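Local atomic coordinates of 4-alpha-glucanotransferase (Aquifex aeolicus, PDB entry 1TZ7), a protein that is a bacterial amylomaltase, an enzyme of the 4-alpha-glucanotransferase family built round a barrel of eight parallel beta strands with surrounding helices. Residues E284-W289 / K331-T336; W315-P318 / T323-N326; G411-L416 / K422-Y427; E440-V445 / K495-I500. All blocks are in the same frame, centred on the assembly; numbering follows the deposited sequence.

Contact 1 of 4, residues E284-W289 / K331-T336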
loop_
_atom_site.group_PDB
_atom_site.type_symbol
_atom_site.label_atom_id
_atom_site.label_comp_id
_atom_site.label_asym_id
_atom_site.label_seq_id
_atom_site.Cartn_x
_atom_site.Cartn_y
_atom_site.Cartn_z
ATOM N N GLU A 284 4.898 12.177 23.120
ATOM C CA GLU A 284 5.936 12.707 22.222
ATOM C C GLU A 284 5.331 13.552 21.083
ATOM O O GLU A 284 5.955 13.733 20.035
ATOM C CB GLU A 284 6.798 11.555 21.638
ATOM C CG GLU A 284 6.008 10.453 20.935
ATOM C CD GLU A 284 6.600 10.066 19.579
ATOM O OE1 GLU A 284 5.853 10.089 18.577
ATOM O OE2 GLU A 284 7.814 9.736 19.519
ATOM N N GLY A 285 4.118 14.064 21.301
ATOM C CA GLY A 285 3.491 14.993 20.364
ATOM C C GLY A 285 3.212 14.388 18.994
ATOM O O GLY A 285 3.176 15.102 17.993
ATOM N N PHE A 286 3.016 13.068 18.960
ATOM C CA PHE A 286 2.708 12.341 17.718
ATOM C C PHE A 286 3.774 12.546 16.637
ATOM O O PHE A 286 3.465 12.520 15.454
ATOM C CB PHE A 286 1.325 12.756 17.166
ATOM C CG PHE A 286 0.194 12.510 18.114
ATOM C CD1 PHE A 286 -0.435 13.571 18.759
ATOM C CD2 PHE A 286 -0.245 11.219 18.368
ATOM C CE1 PHE A 286 -1.481 13.344 19.642
ATOM C CE2 PHE A 286 -1.290 10.988 19.250
ATOM C CZ PHE A 286 -1.909 12.050 19.887
ATOM N N ARG A 287 5.024 12.739 17.041
ATOM C CA ARG A 287 6.060 13.139 16.082
ATOM C C ARG A 287 6.499 11.985 15.165
ATOM O O ARG A 287 6.959 12.217 14.062
ATOM C CB ARG A 287 7.269 13.774 16.792
ATOM C CG ARG A 287 8.065 12.829 17.742
ATOM C CD ARG A 287 9.239 13.540 18.503
ATOM N NE ARG A 287 8.820 14.798 18.978
ATOM C CZ ARG A 287 8.468 15.143 20.217
ATOM N NH1 ARG A 287 8.588 14.356 21.295
ATOM N NH2 ARG A 287 8.057 16.365 20.365
ATOM N N TRP A 288 6.333 10.748 15.627
ATOM C CA TRP A 288 6.601 9.577 14.787
ATOM C C TRP A 288 5.588 9.495 13.647
ATOM O O TRP A 288 5.953 9.257 12.500
ATOM C CB TRP A 288 6.554 8.297 15.621
ATOM C CG TRP A 288 6.886 7.063 14.847
ATOM C CD1 TRP A 288 8.127 6.633 14.484
ATOM C CD2 TRP A 288 5.963 6.088 14.348
ATOM N NE1 TRP A 288 8.034 5.451 13.786
ATOM C CE2 TRP A 288 6.716 5.094 13.687
ATOM C CE3 TRP A 288 4.568 5.952 14.388
ATOM C CZ2 TRP A 288 6.125 3.983 13.076
ATOM C CZ3 TRP A 288 3.986 4.847 13.779
ATOM C CH2 TRP A 288 4.765 3.879 13.135
ATOM N N TRP A 289 4.317 9.707 13.971
ATOM C CA TRP A 289 3.265 9.704 12.961
ATOM C C TRP A 289 3.424 10.878 11.993
ATOM O O TRP A 289 3.191 10.740 10.799
ATOM C CB TRP A 289 1.880 9.739 13.624
ATOM C CG TRP A 289 1.304 8.381 13.811
ATOM C CD1 TRP A 289 1.206 7.683 14.981
ATOM C CD2 TRP A 289 0.760 7.537 12.794
ATOM N NE1 TRP A 289 0.627 6.457 14.753
ATOM C CE2 TRP A 289 0.342 6.343 13.417
ATOM C CE3 TRP A 289 0.574 7.669 11.411
ATOM C CZ2 TRP A 289 -0.243 5.294 12.708
ATOM C CZ3 TRP A 289 -0.010 6.621 10.710
ATOM C CH2 TRP A 289 -0.410 5.456 11.358
ATOM N N LYS A 331 -9.718 2.492 23.194
ATOM C CA LYS A 331 -9.816 3.816 22.575
ATOM C C LYS A 331 -8.431 4.372 22.268
ATOM O O LYS A 331 -7.526 4.289 23.091
ATOM C CB LYS A 331 -10.577 4.784 23.492
ATOM C CG LYS A 331 -12.050 4.400 23.728
ATOM C CD LYS A 331 -12.921 4.741 22.520
ATOM C CE LYS A 331 -14.387 4.367 22.760
ATOM N NZ LYS A 331 -15.015 3.740 21.559
ATOM N N ALA A 332 -8.278 4.926 21.065
ATOM C CA ALA A 332 -7.064 5.643 20.675
ATOM C C ALA A 332 -7.380 7.145 20.509
ATOM O O ALA A 332 -8.527 7.517 20.309
ATOM C CB ALA A 332 -6.515 5.064 19.362
ATOM N N PRO A 333 -6.355 7.992 20.589
ATOM C CA PRO A 333 -6.555 9.446 20.621
ATOM C C PRO A 333 -6.626 10.067 19.216
ATOM O O PRO A 333 -5.811 10.916 18.878
ATOM C CB PRO A 333 -5.317 9.938 21.363
ATOM C CG PRO A 333 -4.231 8.966 20.961
ATOM C CD PRO A 333 -4.927 7.635 20.661
ATOM N N GLY A 334 -7.602 9.639 18.423
ATOM C CA GLY A 334 -7.701 10.045 17.035
ATOM C C GLY A 334 -7.969 11.530 16.880
ATOM O O GLY A 334 -7.411 12.176 15.994
ATOM N N LYS A 335 -8.824 12.071 17.742
ATOM C CA LYS A 335 -9.163 13.493 17.695
ATOM C C LYS A 335 -7.914 14.363 17.886
ATOM O O LYS A 335 -7.698 15.322 17.155
ATOM C CB LYS A 335 -10.211 13.833 18.764
ATOM C CG LYS A 335 -11.671 13.716 18.275
ATOM C CD LYS A 335 -12.390 12.514 18.898
ATOM C CE LYS A 335 -12.988 12.857 20.254
ATOM N NZ LYS A 335 -14.312 13.524 20.120
ATOM N N THR A 336 -7.094 14.010 18.872
ATOM C CA THR A 336 -5.871 14.765 19.160
ATOM C C THR A 336 -4.830 14.581 18.059
ATOM O O THR A 336 -4.137 15.525 17.692
ATOM C CB THR A 336 -5.273 14.341 20.532
ATOM O OG1 THR A 336 -5.886 13.135 20.989
ATOM C CG2 THR A 336 -5.616 15.345 21.602
#
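Phe-286 reaches across to Pro-333 and Thr-336, and its ring carries the whole apolar part of the contact. CG of Pro-333 comes to the rim of the ring, near its plane, and lies 4.0 Å from CE2 of Phe-286. Beside it, CE1 of Phe-286 is 4.0 Å from CB of Thr-336, with the two side chains crossing at about a right angle. The same CE1 of Phe-286 is 3.9 Å from the backbone C of Thr-336, so the ring rests on main chain as well as side chain. Phe-286 has positive phi (57°), and its CG stands opposite the carbonyl carbon (chi1 -59°), which sends the ring out toward the start of helix 334-344.

No hydrogen bond crosses between the segments; the side-chain bonds among their residues stay within each. OG1 of Thr-336 donates to O of Pro-333 over 3.1 Å, approaching from well above the carbonyl plane. This ties the first turn of helix 334-344 back to its N-cap residue, itself the centre of an inverse gamma turn. In 284-289 OE1 of Glu-284 accepts N-H of Trp-288 at 3.1 Å, in a nearly straight bond (165°). It thereby occupies a backbone donor at the start of helix 287-297, just past the Schellman motif that closes helix 278-283 with Gly-285.

Helix 278-283 packs against 331-336 through Trp-278, which touches Pro-333, and Glu-282, which touches Pro-333 and Thr-336. Leu-337 of helix 334-344 meets Phe-286 and Trp-289 and Lys-340 bonds to O of Gly-285, linking the starts of the helices before and after barrel strand 302-305.

Contact 2 of 4, residues W315-P318 / T323-N326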
loop_
_atom_site.group_PDB
_atom_site.type_symbol
_atom_site.label_atom_id
_atom_site.label_comp_id
_atom_site.label_asym_id
_atom_site.label_seq_id
_atom_site.Cartn_x
_atom_site.Cartn_y
_atom_site.Cartn_z
ATOM N N TRP A 315 -8.651 -3.109 18.128
ATOM C CA TRP A 315 -8.834 -4.403 18.756
ATOM C C TRP A 315 -7.493 -4.913 19.303
ATOM O O TRP A 315 -6.512 -5.033 18.567
ATOM C CB TRP A 315 -9.420 -5.396 17.750
ATOM C CG TRP A 315 -9.846 -6.706 18.353
ATOM C CD1 TRP A 315 -9.255 -7.920 18.168
ATOM C CD2 TRP A 315 -10.960 -6.933 19.225
ATOM N NE1 TRP A 315 -9.929 -8.888 18.873
ATOM C CE2 TRP A 315 -10.981 -8.308 19.533
ATOM C CE3 TRP A 315 -11.947 -6.110 19.784
ATOM C CZ2 TRP A 315 -11.944 -8.877 20.370
ATOM C CZ3 TRP A 315 -12.906 -6.684 20.619
ATOM C CH2 TRP A 315 -12.893 -8.048 20.899
ATOM N N GLU A 316 -7.473 -5.203 20.597
ATOM C CA GLU A 316 -6.250 -5.564 21.303
ATOM C C GLU A 316 -6.416 -6.940 21.973
ATOM O O GLU A 316 -7.285 -7.117 22.815
ATOM C CB GLU A 316 -5.954 -4.510 22.366
ATOM C CG GLU A 316 -4.694 -4.749 23.163
ATOM C CD GLU A 316 -4.489 -3.704 24.244
ATOM O OE1 GLU A 316 -3.878 -2.652 23.953
ATOM O OE2 GLU A 316 -4.941 -3.933 25.381
ATOM N N VAL A 317 -5.568 -7.904 21.593
ATOM C CA VAL A 317 -5.637 -9.265 22.160
ATOM C C VAL A 317 -4.292 -9.675 22.827
ATOM O O VAL A 317 -3.226 -9.387 22.307
ATOM C CB VAL A 317 -6.034 -10.329 21.069
ATOM C CG1 VAL A 317 -6.855 -9.683 19.953
ATOM C CG2 VAL A 317 -4.800 -11.022 20.497
ATOM N N PRO A 318 -4.374 -10.344 23.983
ATOM C CA PRO A 318 -3.171 -10.806 24.713
ATOM C C PRO A 318 -2.237 -11.699 23.877
ATOM O O PRO A 318 -2.702 -12.609 23.169
ATOM C CB PRO A 318 -3.760 -11.613 25.877
ATOM C CG PRO A 318 -5.137 -11.087 26.053
ATOM C CD PRO A 318 -5.616 -10.692 24.692
ATOM N N THR A 323 -6.109 -17.210 18.635
ATOM C CA THR A 323 -7.107 -16.478 17.847
ATOM C C THR A 323 -7.341 -15.078 18.426
ATOM O O THR A 323 -6.767 -14.717 19.457
ATOM C CB THR A 323 -8.442 -17.254 17.814
ATOM O OG1 THR A 323 -9.186 -17.000 19.011
ATOM C CG2 THR A 323 -8.209 -18.774 17.834
ATOM N N ALA A 324 -8.196 -14.304 17.760
ATOM C CA ALA A 324 -8.461 -12.918 18.159
ATOM C C ALA A 324 -9.780 -12.794 18.941
ATOM O O ALA A 324 -10.322 -11.703 19.083
ATOM C CB ALA A 324 -8.492 -12.019 16.930
ATOM N N VAL A 325 -10.281 -13.917 19.447
ATOM C CA VAL A 325 -11.594 -13.955 20.090
ATOM C C VAL A 325 -11.584 -13.205 21.424
ATOM O O VAL A 325 -12.522 -12.470 21.737
ATOM C CB VAL A 325 -12.061 -15.429 20.337
ATOM C CG1 VAL A 325 -13.299 -15.466 21.237
ATOM C CG2 VAL A 325 -12.341 -16.122 19.020
ATOM N N ASN A 326 -10.520 -13.394 22.204
ATOM C CA ASN A 326 -10.465 -12.871 23.574
ATOM C C ASN A 326 -9.753 -11.516 23.651
ATOM O O ASN A 326 -8.896 -11.302 24.508
ATOM C CB ASN A 326 -9.776 -13.877 24.498
ATOM C CG ASN A 326 -10.693 -15.002 24.914
ATOM O OD1 ASN A 326 -11.131 -15.069 26.059
ATOM N ND2 ASN A 326 -10.994 -15.895 23.981
#
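Trp-315 presents the edge of its indole, not a face, to Ala-324. NE1 of Trp-315 donates to the carbonyl O of Ala-324 over 2.9 Å; the acceptor lies close to the ring plane, and the donor in the carbonyl plane on a lone pair. The N-H...O angle of 147° leaves the bond somewhat bent. CG of Trp-315 is turned away from its own backbone N (chi1 -171°), which swings the indole out toward the loop, edge first, and brings NE1 to the carbonyl. Farther along the same edge, CZ2 of Trp-315 stands 3.9 Å from O of Val-325, so two successive carbonyls face the indole rim.

The contact folds the connecting loop of a beta hairpin back on the end of its first strand: strand 313-318 leads through the loop holding 323-326 into its antiparallel neighbour 328-331, at the border of a four-stranded sheet. Trp-329 on that neighbour meets Trp-315 edge-to-face, while Glu-316 points away from the loop and forms salt bridges with Lys-246 and Arg-328.

Val-317, on the same side of the strand as Trp-315, aims its CG1 branch at Ala-324, 4.0 Å from CA of Ala-324. The methyl of Ala-324 packs against both where they lie side by side, its CB 4.0 Å from NE1 of Trp-315 and 4.2 Å from CG1 of Val-317. At the end of the strand the Pro-318 ring turns its CD to the backbone O of Asn-326, at 3.3 Å. Within the loop, N-H of Val-325 bonds weakly to OG1 of Thr-323, an ST turn by its connectivity.

Contact 3 of 4, residues G411-L416 / K422-Y427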
loop_
_atom_site.group_PDB
_atom_site.type_symbol
_atom_site.label_atom_id
_atom_site.label_comp_id
_atom_site.label_asym_id
_atom_site.label_seq_id
_atom_site.Cartn_x
_atom_site.Cartn_y
_atom_site.Cartn_z
ATOM N N GLY A 411 -15.659 -11.714 -11.337
ATOM C CA GLY A 411 -15.582 -12.918 -10.519
ATOM C C GLY A 411 -16.534 -12.872 -9.332
ATOM O O GLY A 411 -17.083 -13.888 -8.922
ATOM N N TRP A 412 -16.714 -11.680 -8.783
ATOM C CA TRP A 412 -17.703 -11.443 -7.740
ATOM C C TRP A 412 -19.107 -11.757 -8.261
ATOM O O TRP A 412 -19.913 -12.396 -7.572
ATOM C CB TRP A 412 -17.610 -9.984 -7.269
ATOM C CG TRP A 412 -18.830 -9.459 -6.579
ATOM C CD1 TRP A 412 -19.174 -9.635 -5.267
ATOM C CD2 TRP A 412 -19.859 -8.647 -7.156
ATOM N NE1 TRP A 412 -20.359 -8.990 -4.997
ATOM C CE2 TRP A 412 -20.800 -8.374 -6.141
ATOM C CE3 TRP A 412 -20.088 -8.123 -8.440
ATOM C CZ2 TRP A 412 -21.950 -7.606 -6.367
ATOM C CZ3 TRP A 412 -21.228 -7.359 -8.659
ATOM C CH2 TRP A 412 -22.141 -7.109 -7.627
ATOM N N PHE A 413 -19.391 -11.322 -9.483
ATOM C CA PHE A 413 -20.701 -11.539 -10.074
ATOM C C PHE A 413 -20.948 -13.011 -10.331
ATOM O O PHE A 413 -22.073 -13.489 -10.197
ATOM C CB PHE A 413 -20.846 -10.757 -11.380
ATOM C CG PHE A 413 -22.193 -10.896 -12.011
ATOM C CD1 PHE A 413 -23.263 -10.126 -11.571
ATOM C CD2 PHE A 413 -22.405 -11.810 -13.037
ATOM C CE1 PHE A 413 -24.517 -10.260 -12.152
ATOM C CE2 PHE A 413 -23.657 -11.945 -13.620
ATOM C CZ PHE A 413 -24.711 -11.171 -13.176
ATOM N N GLU A 414 -19.894 -13.735 -10.706
ATOM C CA GLU A 414 -20.012 -15.163 -10.998
ATOM C C GLU A 414 -20.585 -15.912 -9.795
ATOM O O GLU A 414 -21.408 -16.802 -9.951
ATOM C CB GLU A 414 -18.647 -15.751 -11.381
ATOM C CG GLU A 414 -18.677 -17.247 -11.697
ATOM C CD GLU A 414 -17.324 -17.786 -12.121
ATOM O OE1 GLU A 414 -17.289 -18.808 -12.838
ATOM O OE2 GLU A 414 -16.296 -17.189 -11.740
ATOM N N ASN A 415 -20.139 -15.533 -8.594
ATOM C CA ASN A 415 -20.518 -16.238 -7.362
ATOM C C ASN A 415 -21.597 -15.494 -6.569
ATOM O O ASN A 415 -21.890 -15.846 -5.432
ATOM C CB ASN A 415 -19.283 -16.440 -6.474
ATOM C CG ASN A 415 -18.239 -17.320 -7.120
ATOM O OD1 ASN A 415 -18.556 -18.356 -7.688
ATOM N ND2 ASN A 415 -16.982 -16.907 -7.035
ATOM N N LEU A 416 -22.180 -14.463 -7.173
ATOM C CA LEU A 416 -23.173 -13.643 -6.487
ATOM C C LEU A 416 -24.499 -14.399 -6.358
ATOM O O LEU A 416 -24.985 -14.984 -7.328
ATOM C CB LEU A 416 -23.387 -12.330 -7.239
ATOM C CG LEU A 416 -24.192 -11.249 -6.511
ATOM C CD1 LEU A 416 -23.501 -10.824 -5.217
ATOM C CD2 LEU A 416 -24.409 -10.050 -7.422
ATOM N N LYS A 422 -30.704 -10.022 -8.079
ATOM C CA LYS A 422 -32.005 -9.400 -8.320
ATOM C C LYS A 422 -31.949 -7.910 -8.013
ATOM O O LYS A 422 -32.450 -7.091 -8.776
ATOM C CB LYS A 422 -33.077 -10.061 -7.459
ATOM C CG LYS A 422 -34.496 -9.636 -7.803
ATOM C CD LYS A 422 -35.533 -10.585 -7.188
ATOM C CE LYS A 422 -36.862 -9.875 -6.939
ATOM N NZ LYS A 422 -38.008 -10.823 -6.904
ATOM N N ARG A 423 -31.329 -7.571 -6.888
ATOM C CA ARG A 423 -31.177 -6.188 -6.472
ATOM C C ARG A 423 -30.350 -5.390 -7.491
ATOM O O ARG A 423 -30.643 -4.226 -7.769
ATOM C CB ARG A 423 -30.494 -6.138 -5.113
ATOM C CG ARG A 423 -31.425 -6.363 -3.902
ATOM C CD ARG A 423 -30.830 -5.867 -2.696
ATOM N NE ARG A 423 -30.666 -6.668 -1.486
ATOM C CZ ARG A 423 -30.733 -7.988 -1.257
ATOM N NH1 ARG A 423 -30.802 -8.938 -2.159
ATOM N NH2 ARG A 423 -30.604 -8.321 -0.003
ATOM N N LEU A 424 -29.316 -6.026 -8.035
ATOM C CA LEU A 424 -28.438 -5.388 -9.014
ATOM C C LEU A 424 -29.208 -5.102 -10.304
ATOM O O LEU A 424 -29.166 -3.983 -10.831
ATOM C CB LEU A 424 -27.229 -6.291 -9.304
ATOM C CG LEU A 424 -26.267 -5.858 -10.412
ATOM C CD1 LEU A 424 -25.741 -4.478 -10.153
ATOM C CD2 LEU A 424 -25.118 -6.849 -10.524
ATOM N N PHE A 425 -29.913 -6.117 -10.800
ATOM C CA PHE A 425 -30.693 -5.995 -12.029
ATOM C C PHE A 425 -31.779 -4.930 -11.889
ATOM O O PHE A 425 -32.038 -4.176 -12.819
ATOM C CB PHE A 425 -31.354 -7.338 -12.389
ATOM C CG PHE A 425 -30.370 -8.443 -12.742
ATOM C CD1 PHE A 425 -30.728 -9.782 -12.574
ATOM C CD2 PHE A 425 -29.102 -8.149 -13.245
ATOM C CE1 PHE A 425 -29.839 -10.803 -12.896
ATOM C CE2 PHE A 425 -28.211 -9.175 -13.568
ATOM C CZ PHE A 425 -28.585 -10.499 -13.393
ATOM N N GLU A 426 -32.416 -4.884 -10.721
ATOM C CA GLU A 426 -33.501 -3.933 -10.477
ATOM C C GLU A 426 -32.959 -2.499 -10.385
ATOM O O GLU A 426 -33.646 -1.545 -10.747
ATOM C CB GLU A 426 -34.254 -4.301 -9.195
ATOM C CG GLU A 426 -35.261 -5.424 -9.384
ATOM C CD GLU A 426 -35.905 -5.867 -8.084
ATOM O OE1 GLU A 426 -36.916 -6.602 -8.140
ATOM O OE2 GLU A 426 -35.405 -5.487 -7.008
ATOM N N TYR A 427 -31.729 -2.358 -9.907
ATOM C CA TYR A 427 -31.098 -1.045 -9.826
ATOM C C TYR A 427 -30.791 -0.509 -11.229
ATOM O O TYR A 427 -30.945 0.686 -11.493
ATOM C CB TYR A 427 -29.819 -1.104 -8.995
ATOM C CG TYR A 427 -29.393 0.252 -8.457
ATOM C CD1 TYR A 427 -28.352 0.957 -9.043
ATOM C CD2 TYR A 427 -30.046 0.826 -7.370
ATOM C CE1 TYR A 427 -27.959 2.205 -8.558
ATOM C CE2 TYR A 427 -29.666 2.069 -6.876
ATOM C CZ TYR A 427 -28.618 2.754 -7.479
ATOM O OH TYR A 427 -28.232 3.984 -6.997
#
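Phe-413 and Leu-424 meet where helices 409-414 and 418-428, neighbours in the chain, pack on each other across a short connecting turn; both belong to the helical excursion between barrel strands 397-400 and 452-456. The tight part is wholly apolar. CD2 of Leu-424 touches the edge of the Phe-413 ring, 3.8 Å from CE1, and the same methyl is 4.2 Å from CH2 of Trp-412. One methyl thus fills the angle between two aromatic rings. Trp-412 and Phe-413 both hold CG opposite the backbone N (chi1 159° and -178°), and although their bonds to CB point neither at nor away from the second helix, the ring ends come near it. Within the first segment, CD2 of Leu-416 lies over one face of the Trp-412 indole, 3.5 Å above its plane. The indole's NE1 bonds to OH of Tyr-382, and Arg-421 makes a cation-pi contact with Phe-413.

The outer side is more open to solvent and meets over less surface. Phe-425 is partly exposed and meets the Phe-413 rim only by the end of its ring, the two side chains crossing at about a right angle. Lys-422 and Glu-426, on the same helix, are solvent-exposed and touch nothing of 411-416; Glu-414 and Asn-415, also exposed, lean on Asn-465 instead. At this outer junction CZ of Phe-425 lies near the plane of the Phe-413 ring, 3.9 Å from CZ of Phe-413.

Contact 4 of 4, residues E440-V445 / K495-I500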
loop_
_atom_site.group_PDB
_atom_site.type_symbol
_atom_site.label_atom_id
_atom_site.label_comp_id
_atom_site.label_asym_id
_atom_site.label_seq_id
_atom_site.Cartn_x
_atom_site.Cartn_y
_atom_site.Cartn_z
ATOM N N GLU A 440 -21.292 -1.835 -16.745
ATOM C CA GLU A 440 -22.473 -1.246 -16.111
ATOM C C GLU A 440 -22.124 -0.641 -14.758
ATOM O O GLU A 440 -22.640 0.424 -14.390
ATOM C CB GLU A 440 -23.578 -2.299 -15.944
ATOM C CG GLU A 440 -24.866 -1.973 -16.681
ATOM C CD GLU A 440 -24.638 -1.655 -18.142
ATOM O OE1 GLU A 440 -24.649 -0.459 -18.500
ATOM O OE2 GLU A 440 -24.445 -2.601 -18.932
ATOM N N LEU A 441 -21.242 -1.312 -14.022
ATOM C CA LEU A 441 -20.883 -0.876 -12.679
ATOM C C LEU A 441 -19.846 0.223 -12.718
ATOM O O LEU A 441 -19.806 1.069 -11.835
ATOM C CB LEU A 441 -20.369 -2.062 -11.847
ATOM C CG LEU A 441 -21.404 -3.162 -11.539
ATOM C CD1 LEU A 441 -21.032 -3.923 -10.282
ATOM C CD2 LEU A 441 -22.803 -2.585 -11.413
ATOM N N ILE A 442 -19.001 0.213 -13.746
ATOM C CA ILE A 442 -18.095 1.327 -13.987
ATOM C C ILE A 442 -18.900 2.610 -14.229
ATOM O O ILE A 442 -18.601 3.647 -13.660
ATOM C CB ILE A 442 -17.167 1.030 -15.185
ATOM C CG1 ILE A 442 -16.054 0.057 -14.763
ATOM C CG2 ILE A 442 -16.545 2.324 -15.722
ATOM C CD1 ILE A 442 -15.376 -0.647 -15.930
ATOM N N ARG A 443 -19.928 2.517 -15.072
ATOM C CA ARG A 443 -20.810 3.661 -15.344
ATOM C C ARG A 443 -21.454 4.194 -14.063
ATOM O O ARG A 443 -21.534 5.397 -13.866
ATOM C CB ARG A 443 -21.898 3.274 -16.333
ATOM C CG ARG A 443 -21.428 3.184 -17.771
ATOM C CD ARG A 443 -22.523 2.801 -18.746
ATOM N NE ARG A 443 -22.001 2.523 -20.081
ATOM C CZ ARG A 443 -21.894 3.428 -21.055
ATOM N NH1 ARG A 443 -22.274 4.684 -20.852
ATOM N NH2 ARG A 443 -21.407 3.072 -22.238
ATOM N N LEU A 444 -21.913 3.283 -13.198
ATOM C CA LEU A 444 -22.562 3.665 -11.933
ATOM C C LEU A 444 -21.581 4.419 -11.017
ATOM O O LEU A 444 -21.945 5.399 -10.364
ATOM C CB LEU A 444 -23.091 2.415 -11.208
ATOM C CG LEU A 444 -24.616 2.153 -11.169
ATOM C CD1 LEU A 444 -25.376 2.929 -12.209
ATOM C CD2 LEU A 444 -24.893 0.675 -11.306
ATOM N N VAL A 445 -20.346 3.951 -10.974
ATOM C CA VAL A 445 -19.323 4.596 -10.179
ATOM C C VAL A 445 -18.985 5.995 -10.761
ATOM O O VAL A 445 -18.850 6.966 -10.021
ATOM C CB VAL A 445 -18.049 3.719 -10.100
ATOM C CG1 VAL A 445 -16.865 4.521 -9.575
ATOM C CG2 VAL A 445 -18.303 2.505 -9.223
ATOM N N LYS A 495 -11.829 6.229 -22.334
ATOM C CA LYS A 495 -11.722 7.675 -22.573
ATOM C C LYS A 495 -13.097 8.279 -22.825
ATOM O O LYS A 495 -13.452 9.302 -22.237
ATOM C CB LYS A 495 -10.799 7.960 -23.766
ATOM C CG LYS A 495 -10.572 9.449 -24.044
ATOM C CD LYS A 495 -9.603 9.658 -25.213
ATOM C CE LYS A 495 -9.348 11.143 -25.473
ATOM N NZ LYS A 495 -8.905 11.398 -26.872
ATOM N N LYS A 496 -13.867 7.636 -23.699
ATOM C CA LYS A 496 -15.229 8.072 -24.000
ATOM C C LYS A 496 -16.075 8.143 -22.729
ATOM O O LYS A 496 -16.806 9.099 -22.515
ATOM C CB LYS A 496 -15.883 7.111 -25.000
ATOM C CG LYS A 496 -17.184 7.627 -25.600
ATOM C CD LYS A 496 -17.161 7.548 -27.120
ATOM C CE LYS A 496 -18.405 8.163 -27.722
ATOM N NZ LYS A 496 -18.321 9.650 -27.784
ATOM N N LEU A 497 -15.966 7.119 -21.894
ATOM C CA LEU A 497 -16.769 7.032 -20.670
ATOM C C LEU A 497 -16.435 8.158 -19.698
ATOM O O LEU A 497 -17.327 8.770 -19.127
ATOM C CB LEU A 497 -16.550 5.681 -19.984
ATOM C CG LEU A 497 -17.720 4.691 -20.014
ATOM C CD1 LEU A 497 -18.321 4.577 -21.397
ATOM C CD2 LEU A 497 -17.261 3.336 -19.519
ATOM N N LEU A 498 -15.143 8.419 -19.508
ATOM C CA LEU A 498 -14.705 9.485 -18.610
ATOM C C LEU A 498 -15.284 10.827 -19.055
ATOM O O LEU A 498 -15.719 11.611 -18.237
ATOM C CB LEU A 498 -13.169 9.568 -18.566
ATOM C CG LEU A 498 -12.420 8.405 -17.903
ATOM C CD1 LEU A 498 -10.969 8.783 -17.667
ATOM C CD2 LEU A 498 -13.079 7.982 -16.592
ATOM N N GLY A 499 -15.281 11.073 -20.368
ATOM C CA GLY A 499 -15.798 12.317 -20.920
ATOM C C GLY A 499 -17.305 12.439 -20.764
ATOM O O GLY A 499 -17.814 13.507 -20.457
ATOM N N ILE A 500 -18.012 11.330 -20.968
ATOM C CA ILE A 500 -19.472 11.299 -20.838
ATOM C C ILE A 500 -19.912 11.683 -19.421
ATOM O O ILE A 500 -20.905 12.386 -19.248
ATOM C CB ILE A 500 -20.016 9.878 -21.209
ATOM C CG1 ILE A 500 -19.935 9.661 -22.717
ATOM C CG2 ILE A 500 -21.453 9.707 -20.737
ATOM C CD1 ILE A 500 -19.967 8.191 -23.130
#
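NH1 of Arg-443, whose guanidinium lies against Leu-497, is hydrogen-bonded to OH of Tyr-501, just beyond the second segment; NH2 forms a long, weak ion pair with OE1 of Glu-439, one turn earlier on the arginine's own helix. Across the contact CD1 of Leu-497 lies over one face of the group, 3.5 Å above its plane and displaced toward the NH2 rim; NH2 of Arg-443 is 3.5 Å from that methyl and CZ of Arg-443 is 3.8 Å. The bond to Tyr-501 probably limits the turning of the guanidinium, one face of which takes the leucine methyl. The chain of Arg-443 is stretched out from CG to NE (chi2 -180°, chi3 -171°), which carries the charged end across to the second helix. A bound (4S)-2-methyl-2,4-pentanediol, probably from the crystallisation liquor, is about 4 Å from this side chain.

Leu-497 divides its two methyls between partners. CD1 serves the arginine, while CD2 meets the branch methyl of Ile-442, with CG2 of Ile-442 4.0 Å from CD2 of Leu-497. In both pairs the side chains cross at about a right angle. The backbones come closest at Arg-443 and Leu-497, whose CA atoms are 7.5 Å apart; no hydrogen bond joins the two segments.

Helix 437-447 leads into barrel strand 452-456, whose Ile-455 touches Ile-442. Its other flank is met by Leu-424 of helix 418-428 and Trp-412 of helix 409-414, both on Leu-441, and the late helix 491-500 closes over the side of Ile-442 and Arg-443.

Contacts 3 and 4 are the buried pair and share the neighbourhood of helix 437-447: CD1 of Leu-424 lies 3.7 Å from CD2 of Leu-441, and Trp-412 and Tyr-427 touch the same helix. Contacts 1 and 2 are only partly buried and lie elsewhere, contact 2 nested along the chain within the loop closed by contact 1, their centres about 23 Å apart. The chemistry follows the place. Contact 2, in the hairpin turn, alone has a hydrogen bond across its segments; contact 1 joins two helix starts through one phenylalanine, contact 3 is purely apolar between helices, and contact 4 adds a guanidinium face to aliphatic packing.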